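Local coordinates for protein ribonucleoside triphosphate reductase (Lactobacillus leichmannii, PDB 1L1L) that reduces ribonucleoside triphosphates to 2'-deoxyribonucleoside triphosphates in a B12-dependent (class II) reaction, working as an allosterically regulated monomer, at residues 440-452 and 528-541. Sequence-based numbering, arbitrary orientation.
Sequences FALAARYAKRVTF and ADQDYSKTLGCNES
Tyr532 reaches from helix 528-536 across to Arg445, and the arginine guanidinium lies on one face of its ring in a cation-pi stack, Arg445 CZ 3.6 Å from the ring centroid of Tyr532 with the two planes 29° apart. Leu536 CD1 sits over the centre of the opposite ring face. At the ring's far end the phenol oxygen takes a hydrogen bond from Arg449, NH1 to Tyr532 OH 3.1 Å, within the guanidinium plane, and is also hydrogen-bonded to Asp63; Glu81 forms salt bridges with both arginines, and Asn59 takes Arg449 NE. Lys448, its CB and CG against the CD2 side of the ring, has CG trans to the backbone N (chi1 -162°) and bends at chi2 to reach the extended chain that leaves the helix after its Schellman motif at Gly537. There Lys448 NZ makes a 2.7 Å salt bridge to the syn lone pair of Asp529 OD1 and a 2.9 Å hydrogen bond to Asn539 O, while Asp529 OD2 receives Ser541 N. Where the helices, inclined at 44°, come close, Ala528 CB packs on Ala441 CB at 3.7 Å. The buried ammonium thus ties helix 436-450 to helix 512-536 and the chain leaving it, its charge probably balanced by Asp529.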
ATOM      1  N   PHE A 440     -19.789   3.021  -9.090  1.00 31.68           N
ATOM      2  CA  PHE A 440     -18.717   2.178  -9.599  1.00 32.18           C
ATOM      3  C   PHE A 440     -18.251   2.569 -10.985  1.00 32.27           C
ATOM      4  O   PHE A 440     -17.109   2.299 -11.358  1.00 32.48           O
ATOM      5  CB  PHE A 440     -19.124   0.706  -9.542  1.00 32.58           C
ATOM      6  CG  PHE A 440     -19.056   0.129  -8.155  1.00 33.95           C
ATOM      7  CD1 PHE A 440     -20.178   0.112  -7.334  1.00 33.41           C
ATOM      8  CD2 PHE A 440     -17.840  -0.324  -7.638  1.00 34.02           C
ATOM      9  CE1 PHE A 440     -20.098  -0.342  -6.014  1.00 33.86           C
ATOM     10  CE2 PHE A 440     -17.750  -0.775  -6.328  1.00 33.02           C
ATOM     11  CZ  PHE A 440     -18.884  -0.784  -5.507  1.00 34.33           C
ATOM     12  N   ALA A 441     -19.120   3.215 -11.755  1.00 31.90           N
ATOM     13  CA  ALA A 441     -18.725   3.643 -13.086  1.00 30.47           C
ATOM     14  C   ALA A 441     -17.805   4.866 -12.958  1.00 29.54           C
ATOM     15  O   ALA A 441     -16.827   5.003 -13.691  1.00 29.10           O
ATOM     16  CB  ALA A 441     -19.978   3.969 -13.933  1.00 31.73           C
ATOM     17  N   LEU A 442     -18.105   5.765 -12.023  1.00 28.84           N
ATOM     18  CA  LEU A 442     -17.248   6.934 -11.837  1.00 28.07           C
ATOM     19  C   LEU A 442     -15.899   6.419 -11.316  1.00 27.46           C
ATOM     20  O   LEU A 442     -14.837   6.899 -11.698  1.00 24.87           O
ATOM     21  CB  LEU A 442     -17.863   7.903 -10.817  1.00 29.00           C
ATOM     22  CG  LEU A 442     -19.084   8.708 -11.288  1.00 29.65           C
ATOM     23  CD1 LEU A 442     -19.805   9.325 -10.091  1.00 28.71           C
ATOM     24  CD2 LEU A 442     -18.628   9.783 -12.255  1.00 28.72           C
ATOM     25  N   ALA A 443     -15.970   5.417 -10.456  1.00 28.02           N
ATOM     26  CA  ALA A 443     -14.756   4.838  -9.882  1.00 27.53           C
ATOM     27  C   ALA A 443     -13.854   4.328 -11.000  1.00 27.27           C
ATOM     28  O   ALA A 443     -12.690   4.723 -11.105  1.00 27.39           O
ATOM     29  CB  ALA A 443     -15.126   3.713  -8.940  1.00 27.14           C
ATOM     30  N   ALA A 444     -14.408   3.474 -11.852  1.00 28.32           N
ATOM     31  CA  ALA A 444     -13.656   2.907 -12.969  1.00 28.67           C
ATOM     32  C   ALA A 444     -12.961   3.948 -13.841  1.00 28.33           C
ATOM     33  O   ALA A 444     -11.810   3.774 -14.241  1.00 28.71           O
ATOM     34  CB  ALA A 444     -14.580   2.037 -13.818  1.00 28.41           C
ATOM     35  N   ARG A 445     -13.653   5.042 -14.134  1.00 28.76           N
ATOM     36  CA  ARG A 445     -13.082   6.080 -14.981  1.00 27.32           C
ATOM     37  C   ARG A 445     -11.977   6.856 -14.290  1.00 26.57           C
ATOM     38  O   ARG A 445     -11.025   7.317 -14.940  1.00 26.16           O
ATOM     39  CB  ARG A 445     -14.190   7.044 -15.439  1.00 28.56           C
ATOM     40  CG  ARG A 445     -15.278   6.393 -16.296  1.00 31.19           C
ATOM     41  CD  ARG A 445     -16.450   7.367 -16.554  1.00 31.87           C
ATOM     42  NE  ARG A 445     -16.043   8.522 -17.355  1.00 34.16           N
ATOM     43  CZ  ARG A 445     -16.121   8.588 -18.684  1.00 34.57           C
ATOM     44  NH1 ARG A 445     -16.603   7.569 -19.381  1.00 35.70           N
ATOM     45  NH2 ARG A 445     -15.693   9.668 -19.321  1.00 33.97           N
ATOM     46  N   TYR A 446     -12.100   7.020 -12.975  1.00 26.51           N
ATOM     47  CA  TYR A 446     -11.090   7.747 -12.212  1.00 26.72           C
ATOM     48  C   TYR A 446      -9.795   6.970 -12.371  1.00 26.43           C
ATOM     49  O   TYR A 446      -8.777   7.512 -12.785  1.00 25.51           O
ATOM     50  CB  TYR A 446     -11.483   7.814 -10.728  1.00 27.95           C
ATOM     51  CG  TYR A 446     -10.498   8.548  -9.832  1.00 29.84           C
ATOM     52  CD1 TYR A 446      -9.277   7.968  -9.467  1.00 31.71           C
ATOM     53  CD2 TYR A 446     -10.772   9.838  -9.378  1.00 31.77           C
ATOM     54  CE1 TYR A 446      -8.354   8.666  -8.674  1.00 32.94           C
ATOM     55  CE2 TYR A 446      -9.860  10.538  -8.590  1.00 32.16           C
ATOM     56  CZ  TYR A 446      -8.657   9.953  -8.244  1.00 33.62           C
ATOM     57  OH  TYR A 446      -7.757  10.670  -7.480  1.00 36.11           O
ATOM     58  N   ALA A 447      -9.872   5.682 -12.063  1.00 27.78           N
ATOM     59  CA  ALA A 447      -8.710   4.795 -12.147  1.00 28.83           C
ATOM     60  C   ALA A 447      -8.141   4.765 -13.561  1.00 29.54           C
ATOM     61  O   ALA A 447      -6.937   4.938 -13.762  1.00 29.40           O
ATOM     62  CB  ALA A 447      -9.104   3.390 -11.709  1.00 28.78           C
ATOM     63  N   LYS A 448      -9.015   4.552 -14.540  1.00 30.20           N
ATOM     64  CA  LYS A 448      -8.588   4.493 -15.928  1.00 30.18           C
ATOM     65  C   LYS A 448      -7.735   5.699 -16.296  1.00 29.68           C
ATOM     66  O   LYS A 448      -6.744   5.575 -17.015  1.00 30.19           O
ATOM     67  CB  LYS A 448      -9.799   4.436 -16.860  1.00 31.43           C
ATOM     68  CG  LYS A 448      -9.458   3.948 -18.254  1.00 31.45           C
ATOM     69  CD  LYS A 448      -9.289   2.431 -18.252  1.00 32.13           C
ATOM     70  CE  LYS A 448      -8.812   1.921 -19.595  1.00 30.90           C
ATOM     71  NZ  LYS A 448      -8.968   0.448 -19.687  1.00 32.31           N
ATOM     72  N   ARG A 449      -8.123   6.874 -15.812  1.00 29.85           N
ATOM     73  CA  ARG A 449      -7.370   8.078 -16.118  1.00 29.91           C
ATOM     74  C   ARG A 449      -5.963   8.056 -15.528  1.00 31.09           C
ATOM     75  O   ARG A 449      -4.992   8.438 -16.191  1.00 30.20           O
ATOM     76  CB  ARG A 449      -8.134   9.319 -15.654  1.00 29.61           C
ATOM     77  CG  ARG A 449      -9.218   9.783 -16.665  1.00 29.68           C
ATOM     78  CD  ARG A 449      -9.719  11.206 -16.352  1.00 27.58           C
ATOM     79  NE  ARG A 449     -10.474  11.273 -15.098  1.00 27.92           N
ATOM     80  CZ  ARG A 449     -11.711  10.824 -14.933  1.00 27.72           C
ATOM     81  NH1 ARG A 449     -12.368  10.262 -15.945  1.00 29.01           N
ATOM     82  NH2 ARG A 449     -12.298  10.931 -13.749  1.00 28.39           N
ATOM     83  N   VAL A 450      -5.842   7.598 -14.286  1.00 30.83           N
ATOM     84  CA  VAL A 450      -4.530   7.536 -13.661  1.00 31.86           C
ATOM     85  C   VAL A 450      -3.541   6.814 -14.590  1.00 32.48           C
ATOM     86  O   VAL A 450      -2.362   7.165 -14.644  1.00 33.94           O
ATOM     87  CB  VAL A 450      -4.609   6.804 -12.291  1.00 32.08           C
ATOM     88  CG1 VAL A 450      -3.216   6.550 -11.738  1.00 32.57           C
ATOM     89  CG2 VAL A 450      -5.402   7.643 -11.309  1.00 32.21           C
ATOM     90  N   THR A 451      -4.021   5.826 -15.339  1.00 33.88           N
ATOM     91  CA  THR A 451      -3.146   5.082 -16.247  1.00 34.89           C
ATOM     92  C   THR A 451      -2.543   5.921 -17.379  1.00 35.78           C
ATOM     93  O   THR A 451      -1.707   5.429 -18.141  1.00 35.27           O
ATOM     94  CB  THR A 451      -3.864   3.868 -16.875  1.00 35.48           C
ATOM     95  OG1 THR A 451      -4.816   4.311 -17.853  1.00 36.08           O
ATOM     96  CG2 THR A 451      -4.572   3.064 -15.810  1.00 35.14           C
ATOM     97  N   PHE A 452      -2.966   7.179 -17.507  1.00 36.29           N
ATOM     98  CA  PHE A 452      -2.403   8.044 -18.541  1.00 36.07           C
ATOM     99  C   PHE A 452      -1.439   9.064 -17.939  1.00 36.74           C
ATOM    100  O   PHE A 452      -0.951   9.960 -18.635  1.00 37.78           O
ATOM    101  CB  PHE A 452      -3.510   8.768 -19.328  1.00 35.21           C
ATOM    102  CG  PHE A 452      -4.289   7.869 -20.247  1.00 33.88           C
ATOM    103  CD1 PHE A 452      -5.358   7.124 -19.773  1.00 33.00           C
ATOM    104  CD2 PHE A 452      -3.940   7.756 -21.592  1.00 33.87           C
ATOM    105  CE1 PHE A 452      -6.072   6.280 -20.617  1.00 33.45           C
ATOM    106  CE2 PHE A 452      -4.651   6.912 -22.445  1.00 32.66           C
ATOM    107  CZ  PHE A 452      -5.718   6.174 -21.960  1.00 33.25           C
ATOM    108  N   ALA A 528     -18.541   0.055 -17.624  1.00 32.85           N
ATOM    109  CA  ALA A 528     -17.954   1.382 -17.545  1.00 32.36           C
ATOM    110  C   ALA A 528     -16.579   1.400 -18.216  1.00 32.42           C
ATOM    111  O   ALA A 528     -16.255   2.324 -18.956  1.00 31.29           O
ATOM    112  CB  ALA A 528     -17.837   1.808 -16.084  1.00 31.96           C
ATOM    113  N   ASP A 529     -15.761   0.382 -17.955  1.00 33.21           N
ATOM    114  CA  ASP A 529     -14.429   0.323 -18.561  1.00 34.07           C
ATOM    115  C   ASP A 529     -14.496   0.064 -20.065  1.00 34.54           C
ATOM    116  O   ASP A 529     -13.719   0.630 -20.820  1.00 34.15           O
ATOM    117  CB  ASP A 529     -13.582  -0.770 -17.903  1.00 33.92           C
ATOM    118  CG  ASP A 529     -12.299  -1.066 -18.675  1.00 34.82           C
ATOM    119  OD1 ASP A 529     -11.417  -0.179 -18.760  1.00 34.91           O
ATOM    120  OD2 ASP A 529     -12.178  -2.201 -19.196  1.00 36.05           O
ATOM    121  N   GLN A 530     -15.416  -0.790 -20.497  1.00 35.79           N
ATOM    122  CA  GLN A 530     -15.533  -1.084 -21.926  1.00 37.97           C
ATOM    123  C   GLN A 530     -15.879   0.176 -22.722  1.00 38.58           C
ATOM    124  O   GLN A 530     -15.222   0.492 -23.716  1.00 38.54           O
ATOM    125  CB  GLN A 530     -16.598  -2.156 -22.174  1.00 39.11           C
ATOM    126  CG  GLN A 530     -16.288  -3.508 -21.546  1.00 41.58           C
ATOM    127  CD  GLN A 530     -17.383  -4.530 -21.792  1.00 42.74           C
ATOM    128  OE1 GLN A 530     -18.570  -4.238 -21.634  1.00 44.25           O
ATOM    129  NE2 GLN A 530     -16.991  -5.740 -22.170  1.00 43.70           N
ATOM    130  N   ASP A 531     -16.898   0.905 -22.274  1.00 39.59           N
ATOM    131  CA  ASP A 531     -17.310   2.116 -22.973  1.00 40.91           C
ATOM    132  C   ASP A 531     -16.224   3.190 -22.966  1.00 40.26           C
ATOM    133  O   ASP A 531     -15.939   3.791 -24.001  1.00 40.10           O
ATOM    134  CB  ASP A 531     -18.601   2.677 -22.362  1.00 42.72           C
ATOM    135  CG  ASP A 531     -19.731   1.653 -22.325  1.00 44.90           C
ATOM    136  OD1 ASP A 531     -19.644   0.627 -23.036  1.00 46.02           O
ATOM    137  OD2 ASP A 531     -20.720   1.880 -21.588  1.00 46.61           O
ATOM    138  N   TYR A 532     -15.608   3.426 -21.806  1.00 39.82           N
ATOM    139  CA  TYR A 532     -14.566   4.447 -21.691  1.00 39.32           C
ATOM    140  C   TYR A 532     -13.328   4.090 -22.501  1.00 39.77           C
ATOM    141  O   TYR A 532     -12.603   4.969 -22.963  1.00 39.68           O
ATOM    142  CB  TYR A 532     -14.188   4.656 -20.217  1.00 38.42           C
ATOM    143  CG  TYR A 532     -13.492   5.973 -19.904  1.00 37.46           C
ATOM    144  CD1 TYR A 532     -13.667   7.100 -20.711  1.00 36.85           C
ATOM    145  CD2 TYR A 532     -12.705   6.109 -18.759  1.00 37.30           C
ATOM    146  CE1 TYR A 532     -13.078   8.325 -20.381  1.00 36.02           C
ATOM    147  CE2 TYR A 532     -12.117   7.326 -18.420  1.00 35.28           C
ATOM    148  CZ  TYR A 532     -12.305   8.429 -19.232  1.00 35.05           C
ATOM    149  OH  TYR A 532     -11.719   9.628 -18.891  1.00 32.99           O
ATOM    150  N   SER A 533     -13.080   2.796 -22.658  1.00 40.68           N
ATOM    151  CA  SER A 533     -11.928   2.338 -23.425  1.00 41.72           C
ATOM    152  C   SER A 533     -12.174   2.682 -24.893  1.00 42.11           C
ATOM    153  O   SER A 533     -11.265   3.087 -25.608  1.00 41.67           O
ATOM    154  CB  SER A 533     -11.744   0.827 -23.253  1.00 41.53           C
ATOM    155  OG  SER A 533     -11.463   0.515 -21.899  1.00 41.10           O
ATOM    156  N   LYS A 534     -13.418   2.521 -25.326  1.00 43.15           N
ATOM    157  CA  LYS A 534     -13.794   2.836 -26.697  1.00 44.10           C
ATOM    158  C   LYS A 534     -13.568   4.330 -26.945  1.00 44.01           C
ATOM    159  O   LYS A 534     -12.818   4.717 -27.841  1.00 43.79           O
ATOM    160  CB  LYS A 534     -15.266   2.478 -26.927  1.00 45.51           C
ATOM    161  CG  LYS A 534     -15.833   2.961 -28.262  1.00 48.02           C
ATOM    162  CD  LYS A 534     -14.970   2.484 -29.419  1.00 50.13           C
ATOM    163  CE  LYS A 534     -15.479   2.976 -30.768  1.00 50.95           C
ATOM    164  NZ  LYS A 534     -14.548   2.555 -31.852  1.00 51.73           N
ATOM    165  N   THR A 535     -14.213   5.159 -26.131  1.00 43.59           N
ATOM    166  CA  THR A 535     -14.105   6.608 -26.242  1.00 43.19           C
ATOM    167  C   THR A 535     -12.662   7.102 -26.313  1.00 43.07           C
ATOM    168  O   THR A 535     -12.327   7.955 -27.135  1.00 42.99           O
ATOM    169  CB  THR A 535     -14.783   7.301 -25.047  1.00 43.14           C
ATOM    170  OG1 THR A 535     -16.191   7.043 -25.069  1.00 43.98           O
ATOM    171  CG2 THR A 535     -14.542   8.778 -25.101  1.00 42.51           C
ATOM    172  N   LEU A 536     -11.814   6.575 -25.436  1.00 42.34           N
ATOM    173  CA  LEU A 536     -10.414   6.976 -25.395  1.00 42.19           C
ATOM    174  C   LEU A 536      -9.580   6.276 -26.458  1.00 41.83           C
ATOM    175  O   LEU A 536      -8.534   6.780 -26.870  1.00 41.82           O
ATOM    176  CB  LEU A 536      -9.826   6.681 -24.014  1.00 42.10           C
ATOM    177  CG  LEU A 536     -10.434   7.472 -22.861  1.00 42.15           C
ATOM    178  CD1 LEU A 536      -9.697   7.128 -21.574  1.00 42.20           C
ATOM    179  CD2 LEU A 536     -10.325   8.959 -23.155  1.00 42.58           C
ATOM    180  N   GLY A 537     -10.046   5.112 -26.889  1.00 41.84           N
ATOM    181  CA  GLY A 537      -9.330   4.357 -27.899  1.00 41.62           C
ATOM    182  C   GLY A 537      -8.140   3.577 -27.365  1.00 41.20           C
ATOM    183  O   GLY A 537      -7.206   3.291 -28.113  1.00 42.06           O
ATOM    184  N   CYS A 538      -8.164   3.231 -26.079  1.00 40.46           N
ATOM    185  CA  CYS A 538      -7.066   2.470 -25.468  1.00 39.72           C
ATOM    186  C   CYS A 538      -7.524   1.046 -25.200  1.00 39.31           C
ATOM    187  O   CYS A 538      -8.662   0.690 -25.489  1.00 39.45           O
ATOM    188  CB  CYS A 538      -6.656   3.099 -24.137  1.00 39.29           C
ATOM    189  SG  CYS A 538      -7.919   2.897 -22.846  1.00 39.84           S
ATOM    190  N   ASN A 539      -6.638   0.234 -24.630  1.00 38.72           N
ATOM    191  CA  ASN A 539      -6.971  -1.147 -24.307  1.00 37.71           C
ATOM    192  C   ASN A 539      -7.904  -1.198 -23.107  1.00 36.90           C
ATOM    193  O   ASN A 539      -7.884  -0.305 -22.260  1.00 35.78           O
ATOM    194  CB  ASN A 539      -5.700  -1.929 -23.987  1.00 38.89           C
ATOM    195  CG  ASN A 539      -4.809  -2.091 -25.189  1.00 40.32           C
ATOM    196  OD1 ASN A 539      -5.207  -2.695 -26.180  1.00 40.80           O
ATOM    197  ND2 ASN A 539      -3.597  -1.543 -25.116  1.00 40.54           N
ATOM    198  N   GLU A 540      -8.728  -2.235 -23.043  1.00 35.96           N
ATOM    199  CA  GLU A 540      -9.652  -2.392 -21.929  1.00 36.69           C
ATOM    200  C   GLU A 540      -8.836  -2.952 -20.773  1.00 35.92           C
ATOM    201  O   GLU A 540      -7.883  -3.689 -20.999  1.00 35.88           O
ATOM    202  CB  GLU A 540     -10.776  -3.362 -22.302  1.00 38.62           C
ATOM    203  CG  GLU A 540     -11.465  -3.015 -23.617  1.00 41.01           C
ATOM    204  CD  GLU A 540     -12.750  -3.792 -23.842  1.00 42.99           C
ATOM    205  OE1 GLU A 540     -12.788  -4.997 -23.511  1.00 44.41           O
ATOM    206  OE2 GLU A 540     -13.725  -3.199 -24.370  1.00 44.58           O
ATOM    207  N   SER A 541      -9.195  -2.590 -19.546  1.00 34.84           N
ATOM    208  CA  SER A 541      -8.486  -3.066 -18.357  1.00 33.63           C
ATOM    209  C   SER A 541      -8.426  -4.593 -18.280  1.00 32.16           C
ATOM    210  O   SER A 541      -9.460  -5.255 -18.335  1.00 32.30           O
ATOM    211  CB  SER A 541      -9.173  -2.525 -17.101  1.00 33.62           C
ATOM    212  OG  SER A 541      -9.133  -1.113 -17.080  1.00 35.06           O
TER
HETATM  213  O   HOH W   1     -12.392   2.376 -16.976  1.00 60.38           O
HETATM  214  O   HOH W   2     -17.930   4.773 -18.959  1.00 39.00           O